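Local coordinates for biogenic amine-binding protein (Rhodnius prolixus, PDB 4GE1) that binds biogenic amines such as serotonin and norepinephrine, and here tryptamine, as a salivary lipocalin of a blood-feeding insect, at residues S61-Y72 / L173-L184. Sequence-based numbering, arbitrary orientation.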
ATOM      1  N   SER A  61       0.382   7.372  -5.496  1.00 22.68           N
ATOM      2  CA  SER A  61       0.544   8.814  -5.385  1.00 31.67           C
ATOM      3  C   SER A  61       0.613   9.191  -3.897  1.00 30.45           C
ATOM      4  O   SER A  61      -0.353   9.008  -3.157  1.00 29.25           O
ATOM      5  CB  SER A  61      -0.629   9.530  -6.073  1.00 27.37           C
ATOM      6  OG  SER A  61      -0.735  10.881  -5.669  1.00 30.65           O
ATOM      7  N   ASN A  62       1.757   9.701  -3.454  1.00 23.78           N
ATOM      8  CA  ASN A  62       1.879  10.130  -2.065  1.00 21.90           C
ATOM      9  C   ASN A  62       2.006  11.633  -1.980  1.00 27.08           C
ATOM     10  O   ASN A  62       2.982  12.203  -2.464  1.00 27.27           O
ATOM     11  CB  ASN A  62       3.097   9.495  -1.402  1.00 23.04           C
ATOM     12  CG  ASN A  62       3.211   8.033  -1.704  1.00 26.84           C
ATOM     13  OD1 ASN A  62       2.365   7.236  -1.297  1.00 31.06           O
ATOM     14  ND2 ASN A  62       4.260   7.664  -2.418  1.00 29.55           N
ATOM     15  N   TYR A  63       1.026  12.262  -1.347  1.00 26.34           N
ATOM     16  CA  TYR A  63       0.996  13.711  -1.246  1.00 31.48           C
ATOM     17  C   TYR A  63       1.235  14.174   0.188  1.00 31.32           C
ATOM     18  O   TYR A  63       0.521  13.758   1.107  1.00 29.86           O
ATOM     19  CB  TYR A  63      -0.346  14.252  -1.726  1.00 25.11           C
ATOM     20  CG  TYR A  63      -0.425  15.756  -1.641  1.00 32.05           C
ATOM     21  CD1 TYR A  63       0.323  16.548  -2.498  1.00 33.77           C
ATOM     22  CD2 TYR A  63      -1.234  16.382  -0.699  1.00 25.40           C
ATOM     23  CE1 TYR A  63       0.267  17.919  -2.431  1.00 41.05           C
ATOM     24  CE2 TYR A  63      -1.297  17.766  -0.621  1.00 30.35           C
ATOM     25  CZ  TYR A  63      -0.544  18.528  -1.493  1.00 38.09           C
ATOM     26  OH  TYR A  63      -0.589  19.902  -1.442  1.00 38.93           O
ATOM     27  N   ASN A  64       2.236  15.031   0.364  1.00 24.33           N
ATOM     28  CA  ASN A  64       2.527  15.639   1.670  1.00 31.44           C
ATOM     29  C   ASN A  64       1.985  17.071   1.747  1.00 33.81           C
ATOM     30  O   ASN A  64       2.547  17.978   1.143  1.00 31.00           O
ATOM     31  CB  ASN A  64       4.033  15.643   1.935  1.00 25.27           C
ATOM     32  CG  ASN A  64       4.379  16.118   3.347  1.00 35.77           C
ATOM     33  OD1 ASN A  64       4.485  17.316   3.603  1.00 34.09           O
ATOM     34  ND2 ASN A  64       4.542  15.175   4.265  1.00 30.48           N
ATOM     35  N   PRO A  65       0.881  17.271   2.480  1.00 28.45           N
ATOM     36  CA  PRO A  65       0.256  18.593   2.617  1.00 28.81           C
ATOM     37  C   PRO A  65       1.171  19.667   3.223  1.00 40.19           C
ATOM     38  O   PRO A  65       1.101  20.825   2.805  1.00 40.64           O
ATOM     39  CB  PRO A  65      -0.928  18.322   3.549  1.00 33.61           C
ATOM     40  CG  PRO A  65      -1.231  16.870   3.355  1.00 35.85           C
ATOM     41  CD  PRO A  65       0.101  16.221   3.153  1.00 33.26           C
ATOM     42  N   ASN A  66       2.012  19.311   4.191  1.00 39.13           N
ATOM     43  CA  ASN A  66       2.889  20.314   4.795  1.00 42.99           C
ATOM     44  C   ASN A  66       3.838  20.928   3.769  1.00 41.83           C
ATOM     45  O   ASN A  66       4.070  22.134   3.775  1.00 39.50           O
ATOM     46  CB  ASN A  66       3.675  19.750   5.991  1.00 34.71           C
ATOM     47  CG  ASN A  66       4.639  20.767   6.580  1.00 40.45           C
ATOM     48  OD1 ASN A  66       4.220  21.752   7.186  1.00 35.12           O
ATOM     49  ND2 ASN A  66       5.939  20.535   6.397  1.00 37.45           N
ATOM     50  N   ALA A  67       4.373  20.093   2.883  1.00 43.70           N
ATOM     51  CA  ALA A  67       5.299  20.558   1.854  1.00 46.08           C
ATOM     52  C   ALA A  67       4.581  20.794   0.520  1.00 43.57           C
ATOM     53  O   ALA A  67       5.143  21.377  -0.408  1.00 36.75           O
ATOM     54  CB  ALA A  67       6.440  19.568   1.680  1.00 39.19           C
ATOM     55  N   LYS A  68       3.333  20.351   0.441  1.00 37.44           N
ATOM     56  CA  LYS A  68       2.570  20.441  -0.799  1.00 41.73           C
ATOM     57  C   LYS A  68       3.351  19.796  -1.940  1.00 42.59           C
ATOM     58  O   LYS A  68       3.560  20.394  -3.001  1.00 41.20           O
ATOM     59  CB  LYS A  68       2.245  21.896  -1.135  1.00 47.11           C
ATOM     60  CG  LYS A  68       1.310  22.570  -0.150  1.00 49.10           C
ATOM     61  CD  LYS A  68       0.804  23.888  -0.705  1.00 62.38           C
ATOM     62  CE  LYS A  68      -0.085  24.610   0.291  1.00 68.68           C
ATOM     63  NZ  LYS A  68       0.706  25.227   1.400  1.00 75.78           N
ATOM     64  N   THR A  69       3.799  18.570  -1.715  1.00 40.68           N
ATOM     65  CA  THR A  69       4.561  17.877  -2.737  1.00 41.85           C
ATOM     66  C   THR A  69       4.109  16.433  -2.885  1.00 40.44           C
ATOM     67  O   THR A  69       3.548  15.837  -1.962  1.00 37.22           O
ATOM     68  CB  THR A  69       6.072  17.918  -2.443  1.00 43.58           C
ATOM     69  OG1 THR A  69       6.331  17.245  -1.211  1.00 41.49           O
ATOM     70  CG2 THR A  69       6.567  19.362  -2.343  1.00 50.65           C
ATOM     71  N   TYR A  70       4.360  15.886  -4.065  1.00 35.43           N
ATOM     72  CA  TYR A  70       3.994  14.522  -4.384  1.00 34.33           C
ATOM     73  C   TYR A  70       5.238  13.674  -4.483  1.00 34.29           C
ATOM     74  O   TYR A  70       6.288  14.151  -4.911  1.00 33.65           O
ATOM     75  CB  TYR A  70       3.295  14.461  -5.743  1.00 33.91           C
ATOM     76  CG  TYR A  70       1.874  14.945  -5.746  1.00 32.75           C
ATOM     77  CD1 TYR A  70       1.565  16.258  -6.108  1.00 34.80           C
ATOM     78  CD2 TYR A  70       0.831  14.091  -5.397  1.00 28.07           C
ATOM     79  CE1 TYR A  70       0.256  16.705  -6.119  1.00 35.82           C
ATOM     80  CE2 TYR A  70      -0.484  14.524  -5.408  1.00 26.25           C
ATOM     81  CZ  TYR A  70      -0.764  15.834  -5.771  1.00 40.63           C
ATOM     82  OH  TYR A  70      -2.064  16.273  -5.781  1.00 46.67           O
ATOM     83  N   SER A  71       5.110  12.410  -4.103  1.00 25.44           N
ATOM     84  CA  SER A  71       6.098  11.412  -4.476  1.00 31.03           C
ATOM     85  C   SER A  71       5.348  10.226  -5.069  1.00 25.64           C
ATOM     86  O   SER A  71       4.193   9.983  -4.726  1.00 32.06           O
ATOM     87  CB  SER A  71       6.911  10.968  -3.260  1.00 32.07           C
ATOM     88  OG  SER A  71       6.094  10.206  -2.393  1.00 37.81           O
ATOM     89  N   TYR A  72       6.010   9.493  -5.952  1.00 25.34           N
ATOM     90  CA  TYR A  72       5.375   8.394  -6.660  1.00 31.59           C
ATOM     91  C   TYR A  72       6.238   7.143  -6.570  1.00 31.20           C
ATOM     92  O   TYR A  72       7.465   7.226  -6.555  1.00 28.19           O
ATOM     93  CB  TYR A  72       5.161   8.758  -8.131  1.00 32.69           C
ATOM     94  CG  TYR A  72       4.491  10.091  -8.355  1.00 34.43           C
ATOM     95  CD1 TYR A  72       5.249  11.253  -8.533  1.00 37.03           C
ATOM     96  CD2 TYR A  72       3.105  10.199  -8.394  1.00 29.50           C
ATOM     97  CE1 TYR A  72       4.640  12.493  -8.744  1.00 33.91           C
ATOM     98  CE2 TYR A  72       2.481  11.436  -8.602  1.00 31.92           C
ATOM     99  CZ  TYR A  72       3.255  12.577  -8.775  1.00 32.37           C
ATOM    100  OH  TYR A  72       2.649  13.798  -8.994  1.00 29.19           O
ATOM    101  N   LEU A 173      -5.433  14.973   8.149  1.00 71.72           N
ATOM    102  CA  LEU A 173      -4.984  15.892   7.115  1.00 68.09           C
ATOM    103  C   LEU A 173      -6.231  16.340   6.354  1.00 81.88           C
ATOM    104  O   LEU A 173      -6.418  17.530   6.075  1.00 82.97           O
ATOM    105  CB  LEU A 173      -3.982  15.206   6.186  1.00 56.68           C
ATOM    106  CG  LEU A 173      -2.759  14.579   6.863  1.00 49.79           C
ATOM    107  CD1 LEU A 173      -1.984  13.741   5.888  1.00 29.82           C
ATOM    108  CD2 LEU A 173      -1.874  15.645   7.437  1.00 50.16           C
ATOM    109  N   GLY A 174      -7.089  15.368   6.045  1.00 89.21           N
ATOM    110  CA  GLY A 174      -8.418  15.614   5.509  1.00 91.48           C
ATOM    111  C   GLY A 174      -8.543  16.678   4.438  1.00 88.04           C
ATOM    112  O   GLY A 174      -8.325  16.408   3.255  1.00 86.96           O
ATOM    113  N   ASN A 175      -8.908  17.889   4.857  1.00 82.99           N
ATOM    114  CA  ASN A 175      -9.215  18.975   3.927  1.00 79.85           C
ATOM    115  C   ASN A 175      -8.098  19.293   2.935  1.00 63.61           C
ATOM    116  O   ASN A 175      -8.359  19.727   1.811  1.00 56.17           O
ATOM    117  CB  ASN A 175      -9.599  20.244   4.689  1.00 89.89           C
ATOM    118  CG  ASN A 175      -9.838  21.422   3.766  1.00 95.30           C
ATOM    119  OD1 ASN A 175      -8.998  22.313   3.645  1.00 92.17           O
ATOM    120  ND2 ASN A 175     -10.986  21.423   3.097  1.00102.66           N
ATOM    121  N   LYS A 176      -6.855  19.079   3.352  1.00 46.79           N
ATOM    122  CA  LYS A 176      -5.721  19.445   2.519  1.00 44.86           C
ATOM    123  C   LYS A 176      -5.252  18.285   1.644  1.00 39.72           C
ATOM    124  O   LYS A 176      -4.244  18.396   0.956  1.00 39.22           O
ATOM    125  CB  LYS A 176      -4.571  19.951   3.392  1.00 49.28           C
ATOM    126  CG  LYS A 176      -4.963  21.092   4.321  1.00 56.50           C
ATOM    127  CD  LYS A 176      -5.340  22.345   3.546  1.00 65.37           C
ATOM    128  CE  LYS A 176      -5.942  23.404   4.469  1.00 76.06           C
ATOM    129  NZ  LYS A 176      -5.109  23.648   5.682  1.00 82.24           N
ATOM    130  N   CYS A 177      -5.984  17.175   1.671  1.00 33.96           N
ATOM    131  CA  CYS A 177      -5.543  15.974   0.960  1.00 44.72           C
ATOM    132  C   CYS A 177      -5.767  16.101  -0.535  1.00 48.83           C
ATOM    133  O   CYS A 177      -6.796  16.623  -0.975  1.00 55.02           O
ATOM    134  CB  CYS A 177      -6.248  14.718   1.497  1.00 51.11           C
ATOM    135  SG  CYS A 177      -5.417  13.915   2.913  1.00 52.73           S
ATOM    136  N   GLN A 178      -4.799  15.641  -1.319  1.00 43.61           N
ATOM    137  CA  GLN A 178      -5.048  15.494  -2.748  1.00 48.34           C
ATOM    138  C   GLN A 178      -4.290  14.313  -3.358  1.00 36.98           C
ATOM    139  O   GLN A 178      -3.358  13.759  -2.749  1.00 32.67           O
ATOM    140  CB  GLN A 178      -4.812  16.802  -3.508  1.00 53.59           C
ATOM    141  CG  GLN A 178      -3.384  17.294  -3.488  1.00 49.04           C
ATOM    142  CD  GLN A 178      -3.224  18.578  -4.272  1.00 69.95           C
ATOM    143  OE1 GLN A 178      -2.551  18.616  -5.307  1.00 71.36           O
ATOM    144  NE2 GLN A 178      -3.825  19.648  -3.771  1.00 77.42           N
ATOM    145  N   TYR A 179      -4.719  13.919  -4.547  1.00 29.41           N
ATOM    146  CA  TYR A 179      -4.270  12.680  -5.161  1.00 32.43           C
ATOM    147  C   TYR A 179      -4.060  12.937  -6.653  1.00 35.90           C
ATOM    148  O   TYR A 179      -4.920  13.523  -7.317  1.00 29.09           O
ATOM    149  CB  TYR A 179      -5.343  11.612  -4.948  1.00 37.21           C
ATOM    150  CG  TYR A 179      -5.735  11.448  -3.492  1.00 32.54           C
ATOM    151  CD1 TYR A 179      -4.911  10.761  -2.611  1.00 30.79           C
ATOM    152  CD2 TYR A 179      -6.911  11.999  -3.000  1.00 34.37           C
ATOM    153  CE1 TYR A 179      -5.254  10.610  -1.269  1.00 34.80           C
ATOM    154  CE2 TYR A 179      -7.263  11.856  -1.662  1.00 41.42           C
ATOM    155  CZ  TYR A 179      -6.423  11.158  -0.803  1.00 38.99           C
ATOM    156  OH  TYR A 179      -6.752  11.007   0.524  1.00 44.61           O
ATOM    157  N   ASP A 180      -2.914  12.515  -7.175  1.00 29.87           N
ATOM    158  CA  ASP A 180      -2.593  12.774  -8.572  1.00 37.75           C
ATOM    159  C   ASP A 180      -3.180  11.676  -9.463  1.00 30.61           C
ATOM    160  O   ASP A 180      -2.458  10.839  -9.981  1.00 31.81           O
ATOM    161  CB  ASP A 180      -1.080  12.874  -8.771  1.00 31.63           C
ATOM    162  CG  ASP A 180      -0.714  13.471 -10.119  1.00 35.92           C
ATOM    163  OD1 ASP A 180      -1.608  13.564 -10.990  1.00 34.17           O
ATOM    164  OD2 ASP A 180       0.464  13.847 -10.305  1.00 37.99           O
ATOM    165  N   ASP A 181      -4.497  11.683  -9.602  1.00 26.89           N
ATOM    166  CA  ASP A 181      -5.202  10.698 -10.414  1.00 39.67           C
ATOM    167  C   ASP A 181      -4.691  10.597 -11.852  1.00 45.77           C
ATOM    168  O   ASP A 181      -4.658   9.507 -12.429  1.00 41.73           O
ATOM    169  CB  ASP A 181      -6.700  11.002 -10.417  1.00 41.07           C
ATOM    170  CG  ASP A 181      -7.378  10.589  -9.122  1.00 49.61           C
ATOM    171  OD1 ASP A 181      -7.299   9.394  -8.773  1.00 49.43           O
ATOM    172  OD2 ASP A 181      -7.980  11.454  -8.448  1.00 54.96           O
ATOM    173  N   GLU A 182      -4.305  11.721 -12.446  1.00 41.80           N
ATOM    174  CA  GLU A 182      -3.896  11.672 -13.844  1.00 47.32           C
ATOM    175  C   GLU A 182      -2.537  10.986 -13.982  1.00 44.72           C
ATOM    176  O   GLU A 182      -2.314  10.231 -14.926  1.00 41.94           O
ATOM    177  CB  GLU A 182      -3.919  13.056 -14.505  1.00 51.58           C
ATOM    178  CG  GLU A 182      -2.575  13.747 -14.564  1.00 67.77           C
ATOM    179  CD  GLU A 182      -2.397  14.565 -15.828  1.00 81.48           C
ATOM    180  OE1 GLU A 182      -3.378  15.199 -16.278  1.00 88.84           O
ATOM    181  OE2 GLU A 182      -1.275  14.568 -16.377  1.00 83.61           O
ATOM    182  N   THR A 183      -1.642  11.217 -13.025  1.00 37.50           N
ATOM    183  CA  THR A 183      -0.349  10.543 -13.043  1.00 27.70           C
ATOM    184  C   THR A 183      -0.526   9.062 -12.745  1.00 30.23           C
ATOM    185  O   THR A 183       0.154   8.216 -13.327  1.00 30.52           O
ATOM    186  CB  THR A 183       0.658  11.165 -12.052  1.00 25.62           C
ATOM    187  OG1 THR A 183       1.014  12.478 -12.500  1.00 31.21           O
ATOM    188  CG2 THR A 183       1.920  10.324 -11.965  1.00 23.53           C
ATOM    189  N   LEU A 184      -1.454   8.753 -11.847  1.00 28.32           N
ATOM    190  CA  LEU A 184      -1.741   7.369 -11.510  1.00 28.85           C
ATOM    191  C   LEU A 184      -2.137   6.603 -12.775  1.00 36.93           C
ATOM    192  O   LEU A 184      -1.566   5.556 -13.085  1.00 35.62           O
ATOM    193  CB  LEU A 184      -2.862   7.281 -10.463  1.00 28.69           C
ATOM    194  CG  LEU A 184      -2.564   7.645  -9.000  1.00 31.28           C
ATOM    195  CD1 LEU A 184      -3.823   7.460  -8.167  1.00 32.42           C
ATOM    196  CD2 LEU A 184      -1.439   6.787  -8.432  1.00 27.92           C
TER
HETATM  197  O   HOH W   1      -1.779  11.448  -3.222  1.00 25.62           O
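Ser61, Tyr63 and Pro65 meet Asp180, Gln178 and Lys176 in turn, so strand 61-64 and the extended chain leading to helix 181-189 run antiparallel, with CA atoms of the paired residues 6.0 to 6.5 Å apart. The one direct bond to a main-chain atom is nearly straight: Asp180 N gives its proton to Ser61 OG at 3.1 Å (171°). That hydroxyl stands anti to its own N (chi1 163°), and water 1 links it to Gln178 O. Further along, Gln178 lies across one face of the Tyr63 ring, its CG 3.5 Å from the ring centroid and its amide within 15° of the ring plane; the CD1 edge of Tyr63 in turn stands over the face of the Tyr70 ring. Where strands 55-64 and 69-78 of the lipocalin barrel join in a hairpin, with a G1 bulge at Lys68 and Thr69 opposite Asn64, segment 173-184 straps the outside of the wall, and Cys177 ties it to Cys43 by a disulfide. Asp180 is also the N-cap of helix 181-189. Its OD1 takes Thr183 N at 3.1 Å from above the carboxylate plane, while OD2 is shared by two hydroxyls: Tyr72 OH, 2.5 Å away, donates to the anti lone pair of OD2, and Thr183 OG1 comes from above the plane at 2.6 Å. Three donors and the N-terminal end of the helix would tend to keep this carboxylate ionised. Thr183 CG2 packs 3.6 Å from Tyr72 CE2, and Leu184 CD2 rests against Ser61 CB. At the start of the turn, Pro65 CG packs against Leu173 CD1.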